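PDB 3C9H: ABC transporter, substrate binding protein from Agrobacterium tumefaciens, which probably serves as the periplasmic solute receptor of an ABC importer and binds a magnesium ion. Local coordinates for residues 34-46 with 80-94. Numbering follows the deposited sequence.
Sequences QTLVVYSSLDEPL and ETDAGKKTADFAFSS. With MG (magnesium ion), chain C; CIT (citric acid), chain D.
Strands 35-40 and 90-93 pair side by side in one lobe of a periplasmic binding protein fold, and their C-terminal ends open onto the cleft that holds magnesium and citrate, probably the solute site. The pairing is parallel, the axes lying 18° apart, with Val38, Tyr39 and Ser40 set against Phe90, Ala91 and Phe92. Tyr39 and Ala91 share one face of the sheet; Val38, Ser40, Phe90 and Phe92 occupy the other. Backbone bonds run from Tyr39 N to Phe90 O, Phe92 N to Tyr39 O and Ser41 N to Phe92 O. Asp89 extends the join at the other end: its N donates to Val37 O, while its OD2 takes Val37 N at 2.9 Å, on the anti side and well out of the carboxylate plane. The remaining oxygen, OD1, accepts from Asn273 N.

Tyr39 supplies the main side-chain contact. Its CG stands beside the backbone N, chi1 -55°, which lays the ring over Ala88. Ala88 CB sits 3.4 Å from the Tyr39 ring centroid and only 5° off its normal, a CH-pi contact. At the ring edge Tyr39 OH donates to the syn lone pair of Glu80 OE1 at 2.7 Å. Thr87 OG1 donates to the same oxygen nearly along its C-O axis, and Arg76 pairs with OE2, so both carboxylate oxygens are engaged. Ser40 OG lies at the Phe92 ring edge, 3.5 Å from Phe92 CD2, but its hydrogen bonds are with Tyr65 OH and, as an ST turn, from Leu42 N.

Beyond the strands, Ser41 O and Asp43 OD1 each bind magnesium at 2.3 Å, and a citrate, probably from the crystallisation liquor, adds O2 and O7. In Ser41 and Ser94 alike, OG sits between backbone N and carbonyl carbon, turned to citrate O1, at 2.9 Å from Ser41 OG and 2.8 Å from Ser94 OG.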
ATOM      1  N   GLN A  34     -24.753   1.024 -16.520  1.00 35.62           N
ATOM      2  CA  GLN A  34     -23.744   0.039 -16.103  1.00 35.22           C
ATOM      3  C   GLN A  34     -22.763   0.662 -15.108  1.00 33.81           C
ATOM      4  O   GLN A  34     -22.077   1.632 -15.438  1.00 33.53           O
ATOM      5  CB  GLN A  34     -22.996  -0.525 -17.309  1.00 36.35           C
ATOM      6  CG  GLN A  34     -23.566  -1.840 -17.874  1.00 38.28           C
ATOM      7  CD  GLN A  34     -22.525  -2.628 -18.673  1.00 38.86           C
ATOM      8  OE1 GLN A  34     -22.139  -2.239 -19.786  1.00 44.76           O
ATOM      9  NE2 GLN A  34     -22.052  -3.736 -18.099  1.00 41.89           N
ATOM     10  N   THR A  35     -22.744   0.132 -13.888  1.00 31.62           N
ATOM     11  CA  THR A  35     -21.896   0.638 -12.831  1.00 30.49           C
ATOM     12  C   THR A  35     -20.808  -0.391 -12.465  1.00 28.98           C
ATOM     13  O   THR A  35     -21.092  -1.553 -12.134  1.00 29.45           O
ATOM     14  CB  THR A  35     -22.745   1.041 -11.600  1.00 30.97           C
ATOM     15  OG1 THR A  35     -23.751   1.987 -12.015  1.00 31.56           O
ATOM     16  CG2 THR A  35     -21.905   1.670 -10.494  1.00 30.51           C
ATOM     17  N   LEU A  36     -19.564   0.055 -12.568  1.00 26.93           N
ATOM     18  CA  LEU A  36     -18.392  -0.659 -12.044  1.00 25.69           C
ATOM     19  C   LEU A  36     -18.296  -0.450 -10.538  1.00 24.70           C
ATOM     20  O   LEU A  36     -18.311   0.687 -10.039  1.00 26.13           O
ATOM     21  CB  LEU A  36     -17.115  -0.124 -12.708  1.00 26.02           C
ATOM     22  CG  LEU A  36     -15.787  -0.628 -12.158  1.00 25.70           C
ATOM     23  CD1 LEU A  36     -15.533  -2.100 -12.606  1.00 23.94           C
ATOM     24  CD2 LEU A  36     -14.673   0.306 -12.554  1.00 24.23           C
ATOM     25  N   VAL A  37     -18.188  -1.540  -9.805  1.00 22.59           N
ATOM     26  CA  VAL A  37     -18.009  -1.468  -8.376  1.00 21.54           C
ATOM     27  C   VAL A  37     -16.555  -1.844  -8.046  1.00 20.38           C
ATOM     28  O   VAL A  37     -16.086  -2.912  -8.432  1.00 19.99           O
ATOM     29  CB  VAL A  37     -18.981  -2.366  -7.610  1.00 20.88           C
ATOM     30  CG1 VAL A  37     -18.687  -2.306  -6.126  1.00 20.47           C
ATOM     31  CG2 VAL A  37     -20.462  -1.912  -7.889  1.00 21.43           C
ATOM     32  N   VAL A  38     -15.877  -0.968  -7.319  1.00 19.47           N
ATOM     33  CA  VAL A  38     -14.461  -1.155  -6.939  1.00 19.38           C
ATOM     34  C   VAL A  38     -14.328  -1.164  -5.416  1.00 19.24           C
ATOM     35  O   VAL A  38     -14.803  -0.243  -4.752  1.00 19.01           O
ATOM     36  CB  VAL A  38     -13.572  -0.006  -7.556  1.00 18.92           C
ATOM     37  CG1 VAL A  38     -12.106  -0.152  -7.152  1.00 18.42           C
ATOM     38  CG2 VAL A  38     -13.762   0.091  -9.090  1.00 20.41           C
ATOM     39  N   TYR A  39     -13.716  -2.203  -4.839  1.00 19.02           N
ATOM     40  CA  TYR A  39     -13.193  -2.120  -3.466  1.00 18.64           C
ATOM     41  C   TYR A  39     -11.691  -1.870  -3.520  1.00 18.61           C
ATOM     42  O   TYR A  39     -10.943  -2.698  -4.049  1.00 18.71           O
ATOM     43  CB  TYR A  39     -13.433  -3.372  -2.642  1.00 20.42           C
ATOM     44  CG  TYR A  39     -14.875  -3.825  -2.540  1.00 20.87           C
ATOM     45  CD1 TYR A  39     -15.936  -3.004  -2.919  1.00 20.98           C
ATOM     46  CD2 TYR A  39     -15.166  -5.116  -2.053  1.00 20.79           C
ATOM     47  CE1 TYR A  39     -17.253  -3.469  -2.815  1.00 23.50           C
ATOM     48  CE2 TYR A  39     -16.431  -5.574  -1.974  1.00 20.53           C
ATOM     49  CZ  TYR A  39     -17.484  -4.746  -2.340  1.00 21.24           C
ATOM     50  OH  TYR A  39     -18.766  -5.238  -2.234  1.00 24.83           O
ATOM     51  N   SER A  40     -11.263  -0.738  -2.979  1.00 18.26           N
ATOM     52  CA  SER A  40      -9.864  -0.282  -3.078  1.00 18.06           C
ATOM     53  C   SER A  40      -9.338   0.382  -1.830  1.00 18.22           C
ATOM     54  O   SER A  40     -10.053   1.026  -1.072  1.00 18.70           O
ATOM     55  CB  SER A  40      -9.719   0.642  -4.272  1.00 18.42           C
ATOM     56  OG  SER A  40      -8.442   1.239  -4.356  1.00 18.23           O
ATOM     57  N   SER A  41      -8.057   0.190  -1.577  1.00 18.66           N
ATOM     58  CA  SER A  41      -7.429   0.834  -0.454  1.00 19.02           C
ATOM     59  C   SER A  41      -6.736   2.122  -0.868  1.00 19.12           C
ATOM     60  O   SER A  41      -6.203   2.800  -0.012  1.00 19.51           O
ATOM     61  CB  SER A  41      -6.445  -0.096   0.240  1.00 19.01           C
ATOM     62  OG  SER A  41      -5.300  -0.374  -0.569  1.00 18.94           O
ATOM     63  N   LEU A  42      -6.718   2.425  -2.166  1.00 19.24           N
ATOM     64  CA  LEU A  42      -6.085   3.631  -2.673  1.00 19.75           C
ATOM     65  C   LEU A  42      -6.956   4.817  -2.264  1.00 20.46           C
ATOM     66  O   LEU A  42      -8.131   4.909  -2.656  1.00 20.98           O
ATOM     67  CB  LEU A  42      -5.864   3.570  -4.187  1.00 19.86           C
ATOM     68  CG  LEU A  42      -5.196   4.810  -4.847  1.00 19.24           C
ATOM     69  CD1 LEU A  42      -3.804   5.124  -4.290  1.00 21.06           C
ATOM     70  CD2 LEU A  42      -5.107   4.697  -6.342  1.00 21.41           C
ATOM     71  N   ASP A  43      -6.393   5.711  -1.455  1.00 21.94           N
ATOM     72  CA  ASP A  43      -7.160   6.855  -0.926  1.00 22.21           C
ATOM     73  C   ASP A  43      -7.845   7.589  -2.082  1.00 22.91           C
ATOM     74  O   ASP A  43      -7.194   7.953  -3.087  1.00 22.67           O
ATOM     75  CB  ASP A  43      -6.265   7.835  -0.169  1.00 21.55           C
ATOM     76  CG  ASP A  43      -5.718   7.260   1.138  1.00 23.40           C
ATOM     77  OD1 ASP A  43      -5.860   6.053   1.409  1.00 21.09           O
ATOM     78  OD2 ASP A  43      -5.136   8.042   1.911  1.00 25.51           O
ATOM     79  N   GLU A  44      -9.150   7.810  -1.928  1.00 24.12           N
ATOM     80  CA  GLU A  44      -9.994   8.302  -3.022  1.00 25.50           C
ATOM     81  C   GLU A  44      -9.483   9.542  -3.746  1.00 26.36           C
ATOM     82  O   GLU A  44      -9.533   9.568  -4.967  1.00 26.18           O
ATOM     83  CB  GLU A  44     -11.440   8.469  -2.571  1.00 26.63           C
ATOM     84  CG  GLU A  44     -12.409   8.785  -3.713  1.00 27.80           C
ATOM     85  CD  GLU A  44     -12.590  10.269  -3.970  1.00 31.85           C
ATOM     86  OE1 GLU A  44     -12.007  11.084  -3.210  1.00 32.76           O
ATOM     87  OE2 GLU A  44     -13.348  10.609  -4.922  1.00 35.41           O
ATOM     88  N   PRO A  45      -8.988  10.569  -3.024  1.00 28.64           N
ATOM     89  CA  PRO A  45      -8.509  11.740  -3.776  1.00 28.80           C
ATOM     90  C   PRO A  45      -7.344  11.459  -4.693  1.00 29.42           C
ATOM     91  O   PRO A  45      -7.261  12.062  -5.750  1.00 29.55           O
ATOM     92  CB  PRO A  45      -8.180  12.764  -2.684  1.00 29.63           C
ATOM     93  CG  PRO A  45      -8.979  12.309  -1.495  1.00 29.66           C
ATOM     94  CD  PRO A  45      -8.930  10.808  -1.568  1.00 29.35           C
ATOM     95  N   LEU A  46      -6.477  10.514  -4.332  1.00 29.05           N
ATOM     96  CA  LEU A  46      -5.403  10.104  -5.232  1.00 28.91           C
ATOM     97  C   LEU A  46      -5.917   9.201  -6.370  1.00 28.69           C
ATOM     98  O   LEU A  46      -5.331   9.138  -7.469  1.00 29.18           O
ATOM     99  CB  LEU A  46      -4.313   9.400  -4.411  1.00 30.00           C
ATOM    100  CG  LEU A  46      -2.825   9.634  -4.645  1.00 29.87           C
ATOM    101  CD1 LEU A  46      -2.445  11.066  -5.024  1.00 28.12           C
ATOM    102  CD2 LEU A  46      -2.082   9.142  -3.391  1.00 29.86           C
ATOM    103  N   GLU A  80     -19.155 -11.841   1.300  1.00 23.31           N
ATOM    104  CA  GLU A  80     -20.135 -11.698   0.244  1.00 23.55           C
ATOM    105  C   GLU A  80     -20.142 -12.916  -0.671  1.00 23.50           C
ATOM    106  O   GLU A  80     -21.200 -13.440  -0.987  1.00 22.58           O
ATOM    107  CB  GLU A  80     -19.926 -10.407  -0.555  1.00 22.99           C
ATOM    108  CG  GLU A  80     -20.310  -9.165   0.252  1.00 23.51           C
ATOM    109  CD  GLU A  80     -19.903  -7.828  -0.378  1.00 24.31           C
ATOM    110  OE1 GLU A  80     -19.085  -7.791  -1.330  1.00 23.67           O
ATOM    111  OE2 GLU A  80     -20.418  -6.782   0.107  1.00 26.22           O
ATOM    112  N   THR A  81     -18.963 -13.379  -1.058  1.00 23.32           N
ATOM    113  CA  THR A  81     -18.850 -14.536  -1.917  1.00 24.03           C
ATOM    114  C   THR A  81     -19.439 -15.763  -1.204  1.00 24.67           C
ATOM    115  O   THR A  81     -20.264 -16.454  -1.776  1.00 25.70           O
ATOM    116  CB  THR A  81     -17.390 -14.817  -2.330  1.00 23.74           C
ATOM    117  OG1 THR A  81     -16.846 -13.663  -2.994  1.00 22.12           O
ATOM    118  CG2 THR A  81     -17.324 -16.031  -3.294  1.00 21.81           C
ATOM    119  N   ASP A  82     -19.042 -15.995   0.039  1.00 25.40           N
ATOM    120  CA  ASP A  82     -19.510 -17.150   0.810  1.00 27.02           C
ATOM    121  C   ASP A  82     -21.039 -17.143   0.959  1.00 27.82           C
ATOM    122  O   ASP A  82     -21.678 -18.211   0.989  1.00 28.96           O
ATOM    123  CB  ASP A  82     -18.869 -17.191   2.206  1.00 26.81           C
ATOM    124  CG  ASP A  82     -17.403 -17.644   2.196  1.00 27.32           C
ATOM    125  OD1 ASP A  82     -16.865 -18.090   1.152  1.00 29.08           O
ATOM    126  OD2 ASP A  82     -16.775 -17.539   3.267  1.00 28.09           O
ATOM    127  N   ALA A  83     -21.607 -15.954   1.068  1.00 28.15           N
ATOM    128  CA  ALA A  83     -23.054 -15.756   1.212  1.00 29.14           C
ATOM    129  C   ALA A  83     -23.873 -16.036  -0.056  1.00 29.62           C
ATOM    130  O   ALA A  83     -25.098 -16.006  -0.016  1.00 29.83           O
ATOM    131  CB  ALA A  83     -23.328 -14.341   1.701  1.00 28.78           C
ATOM    132  N   GLY A  84     -23.212 -16.300  -1.178  1.00 29.90           N
ATOM    133  CA  GLY A  84     -23.889 -16.514  -2.448  1.00 30.20           C
ATOM    134  C   GLY A  84     -24.293 -15.213  -3.113  1.00 30.37           C
ATOM    135  O   GLY A  84     -25.079 -15.208  -4.072  1.00 30.81           O
ATOM    136  N   LYS A  85     -23.765 -14.103  -2.605  1.00 30.15           N
ATOM    137  CA  LYS A  85     -24.066 -12.785  -3.149  1.00 30.96           C
ATOM    138  C   LYS A  85     -23.025 -12.371  -4.178  1.00 29.76           C
ATOM    139  O   LYS A  85     -21.956 -12.969  -4.292  1.00 29.39           O
ATOM    140  CB  LYS A  85     -24.072 -11.744  -2.034  1.00 31.01           C
ATOM    141  CG  LYS A  85     -25.164 -11.910  -1.010  1.00 34.10           C
ATOM    142  CD  LYS A  85     -25.074 -10.814   0.050  1.00 35.53           C
ATOM    143  CE  LYS A  85     -23.949 -11.058   1.081  1.00 39.11           C
ATOM    144  NZ  LYS A  85     -23.544  -9.831   1.851  1.00 39.70           N
ATOM    145  N   LYS A  86     -23.324 -11.315  -4.915  1.00 29.32           N
ATOM    146  CA  LYS A  86     -22.309 -10.705  -5.736  1.00 28.25           C
ATOM    147  C   LYS A  86     -21.387  -9.800  -4.892  1.00 26.91           C
ATOM    148  O   LYS A  86     -21.682  -9.435  -3.745  1.00 26.80           O
ATOM    149  CB  LYS A  86     -22.941 -10.025  -6.968  1.00 29.81           C
ATOM    150  CG  LYS A  86     -23.591 -11.077  -7.971  1.00 33.66           C
ATOM    151  CD  LYS A  86     -22.535 -12.004  -8.633  1.00 36.72           C
ATOM    152  CE  LYS A  86     -23.054 -13.342  -9.146  1.00 38.10           C
ATOM    153  NZ  LYS A  86     -21.948 -14.385  -9.135  1.00 39.85           N
ATOM    154  N   THR A  87     -20.235  -9.480  -5.454  1.00 25.18           N
ATOM    155  CA  THR A  87     -19.242  -8.680  -4.756  1.00 23.28           C
ATOM    156  C   THR A  87     -18.671  -7.667  -5.754  1.00 22.30           C
ATOM    157  O   THR A  87     -19.218  -7.487  -6.837  1.00 22.62           O
ATOM    158  CB  THR A  87     -18.172  -9.605  -4.059  1.00 22.68           C
ATOM    159  OG1 THR A  87     -17.405  -8.867  -3.103  1.00 22.17           O
ATOM    160  CG2 THR A  87     -17.207 -10.274  -5.054  1.00 21.68           C
ATOM    161  N   ALA A  88     -17.583  -7.008  -5.389  1.00 21.06           N
ATOM    162  CA  ALA A  88     -16.942  -6.007  -6.254  1.00 21.12           C
ATOM    163  C   ALA A  88     -16.535  -6.613  -7.597  1.00 20.74           C
ATOM    164  O   ALA A  88     -16.299  -7.828  -7.719  1.00 21.01           O
ATOM    165  CB  ALA A  88     -15.704  -5.425  -5.556  1.00 19.72           C
ATOM    166  N   ASP A  89     -16.420  -5.748  -8.596  1.00 20.55           N
ATOM    167  CA  ASP A  89     -15.952  -6.141  -9.905  1.00 20.16           C
ATOM    168  C   ASP A  89     -14.413  -6.085 -10.009  1.00 19.94           C
ATOM    169  O   ASP A  89     -13.825  -6.720 -10.900  1.00 19.04           O
ATOM    170  CB  ASP A  89     -16.585  -5.223 -10.940  1.00 21.29           C
ATOM    171  CG  ASP A  89     -18.114  -5.232 -10.868  1.00 22.75           C
ATOM    172  OD1 ASP A  89     -18.665  -6.324 -10.690  1.00 25.51           O
ATOM    173  OD2 ASP A  89     -18.761  -4.171 -10.959  1.00 25.62           O
ATOM    174  N   PHE A  90     -13.798  -5.285  -9.130  1.00 18.79           N
ATOM    175  CA  PHE A  90     -12.346  -5.074  -9.043  1.00 18.71           C
ATOM    176  C   PHE A  90     -11.945  -4.833  -7.588  1.00 18.08           C
ATOM    177  O   PHE A  90     -12.575  -4.023  -6.884  1.00 19.17           O
ATOM    178  CB  PHE A  90     -11.914  -3.889  -9.925  1.00 18.57           C
ATOM    179  CG  PHE A  90     -10.417  -3.759 -10.096  1.00 19.20           C
ATOM    180  CD1 PHE A  90      -9.666  -4.756 -10.692  1.00 20.08           C
ATOM    181  CD2 PHE A  90      -9.765  -2.635  -9.667  1.00 17.83           C
ATOM    182  CE1 PHE A  90      -8.276  -4.609 -10.824  1.00 18.90           C
ATOM    183  CE2 PHE A  90      -8.386  -2.483  -9.808  1.00 19.84           C
ATOM    184  CZ  PHE A  90      -7.649  -3.486 -10.388  1.00 19.03           C
ATOM    185  N   ALA A  91     -10.921  -5.565  -7.131  1.00 17.70           N
ATOM    186  CA  ALA A  91     -10.362  -5.421  -5.814  1.00 17.03           C
ATOM    187  C   ALA A  91      -8.944  -4.951  -5.990  1.00 16.58           C
ATOM    188  O   ALA A  91      -8.158  -5.573  -6.718  1.00 16.24           O
ATOM    189  CB  ALA A  91     -10.392  -6.751  -5.044  1.00 18.48           C
ATOM    190  N   PHE A  92      -8.594  -3.873  -5.323  1.00 15.92           N
ATOM    191  CA  PHE A  92      -7.276  -3.244  -5.475  1.00 16.81           C
ATOM    192  C   PHE A  92      -6.706  -2.924  -4.097  1.00 17.55           C
ATOM    193  O   PHE A  92      -7.245  -2.059  -3.375  1.00 18.08           O
ATOM    194  CB  PHE A  92      -7.448  -1.991  -6.333  1.00 17.46           C
ATOM    195  CG  PHE A  92      -6.136  -1.321  -6.738  1.00 16.75           C
ATOM    196  CD1 PHE A  92      -5.165  -2.026  -7.400  1.00 16.70           C
ATOM    197  CD2 PHE A  92      -5.939   0.042  -6.516  1.00 17.54           C
ATOM    198  CE1 PHE A  92      -3.984  -1.427  -7.790  1.00 17.99           C
ATOM    199  CE2 PHE A  92      -4.759   0.649  -6.923  1.00 19.15           C
ATOM    200  CZ  PHE A  92      -3.786  -0.108  -7.558  1.00 19.79           C
ATOM    201  N   SER A  93      -5.623  -3.616  -3.718  1.00 17.81           N
ATOM    202  CA  SER A  93      -5.137  -3.612  -2.348  1.00 17.85           C
ATOM    203  C   SER A  93      -3.628  -3.683  -2.245  1.00 18.66           C
ATOM    204  O   SER A  93      -2.967  -4.417  -2.998  1.00 18.06           O
ATOM    205  CB  SER A  93      -5.726  -4.809  -1.612  1.00 18.07           C
ATOM    206  OG  SER A  93      -5.261  -4.881  -0.284  1.00 16.54           O
ATOM    207  N   SER A  94      -3.113  -2.934  -1.280  1.00 18.27           N
ATOM    208  CA  SER A  94      -1.724  -2.925  -0.924  1.00 18.56           C
ATOM    209  C   SER A  94      -1.382  -4.086   0.020  1.00 18.66           C
ATOM    210  O   SER A  94      -0.200  -4.322   0.294  1.00 20.20           O
ATOM    211  CB  SER A  94      -1.340  -1.596  -0.300  1.00 17.86           C
ATOM    212  OG  SER A  94      -2.224  -1.264   0.746  1.00 18.23           O
TER
HETATM  213 MG    MG C 401      -5.884   3.807   1.997  1.00 22.34          MG
HETATM  214  C1  CIT D 402      -3.325   1.982   1.473  1.00 17.93           C
HETATM  215  O1  CIT D 402      -3.196   1.292   0.423  1.00 17.54           O
HETATM  216  O2  CIT D 402      -3.552   3.207   1.397  1.00 17.63           O
HETATM  217  C2  CIT D 402      -3.165   1.351   2.831  1.00 17.50           C
HETATM  218  C3  CIT D 402      -4.122   1.916   3.897  1.00 17.42           C
HETATM  219  O7  CIT D 402      -5.487   1.939   3.378  1.00 19.10           O
HETATM  220  C4  CIT D 402      -4.108   1.051   5.153  1.00 18.12           C
HETATM  221  C5  CIT D 402      -4.638  -0.329   4.923  1.00 17.92           C
HETATM  222  O3  CIT D 402      -4.026  -1.351   5.370  1.00 16.88           O
HETATM  223  O4  CIT D 402      -5.726  -0.404   4.333  1.00 16.89           O
HETATM  224  C6  CIT D 402      -3.744   3.347   4.314  1.00 19.20           C
HETATM  225  O5  CIT D 402      -4.536   4.318   4.178  1.00 17.96           O
HETATM  226  O6  CIT D 402      -2.627   3.591   4.786  1.00 19.63           O
HETATM  227  O   HOH W   1     -21.262  -4.002 -11.043  1.00 32.88           O
HETATM  228  O   HOH W   2      -4.676  -0.291  -3.241  1.00 18.11           O
HETATM  229  O   HOH W   3      -8.088   4.001   2.544  1.00 27.23           O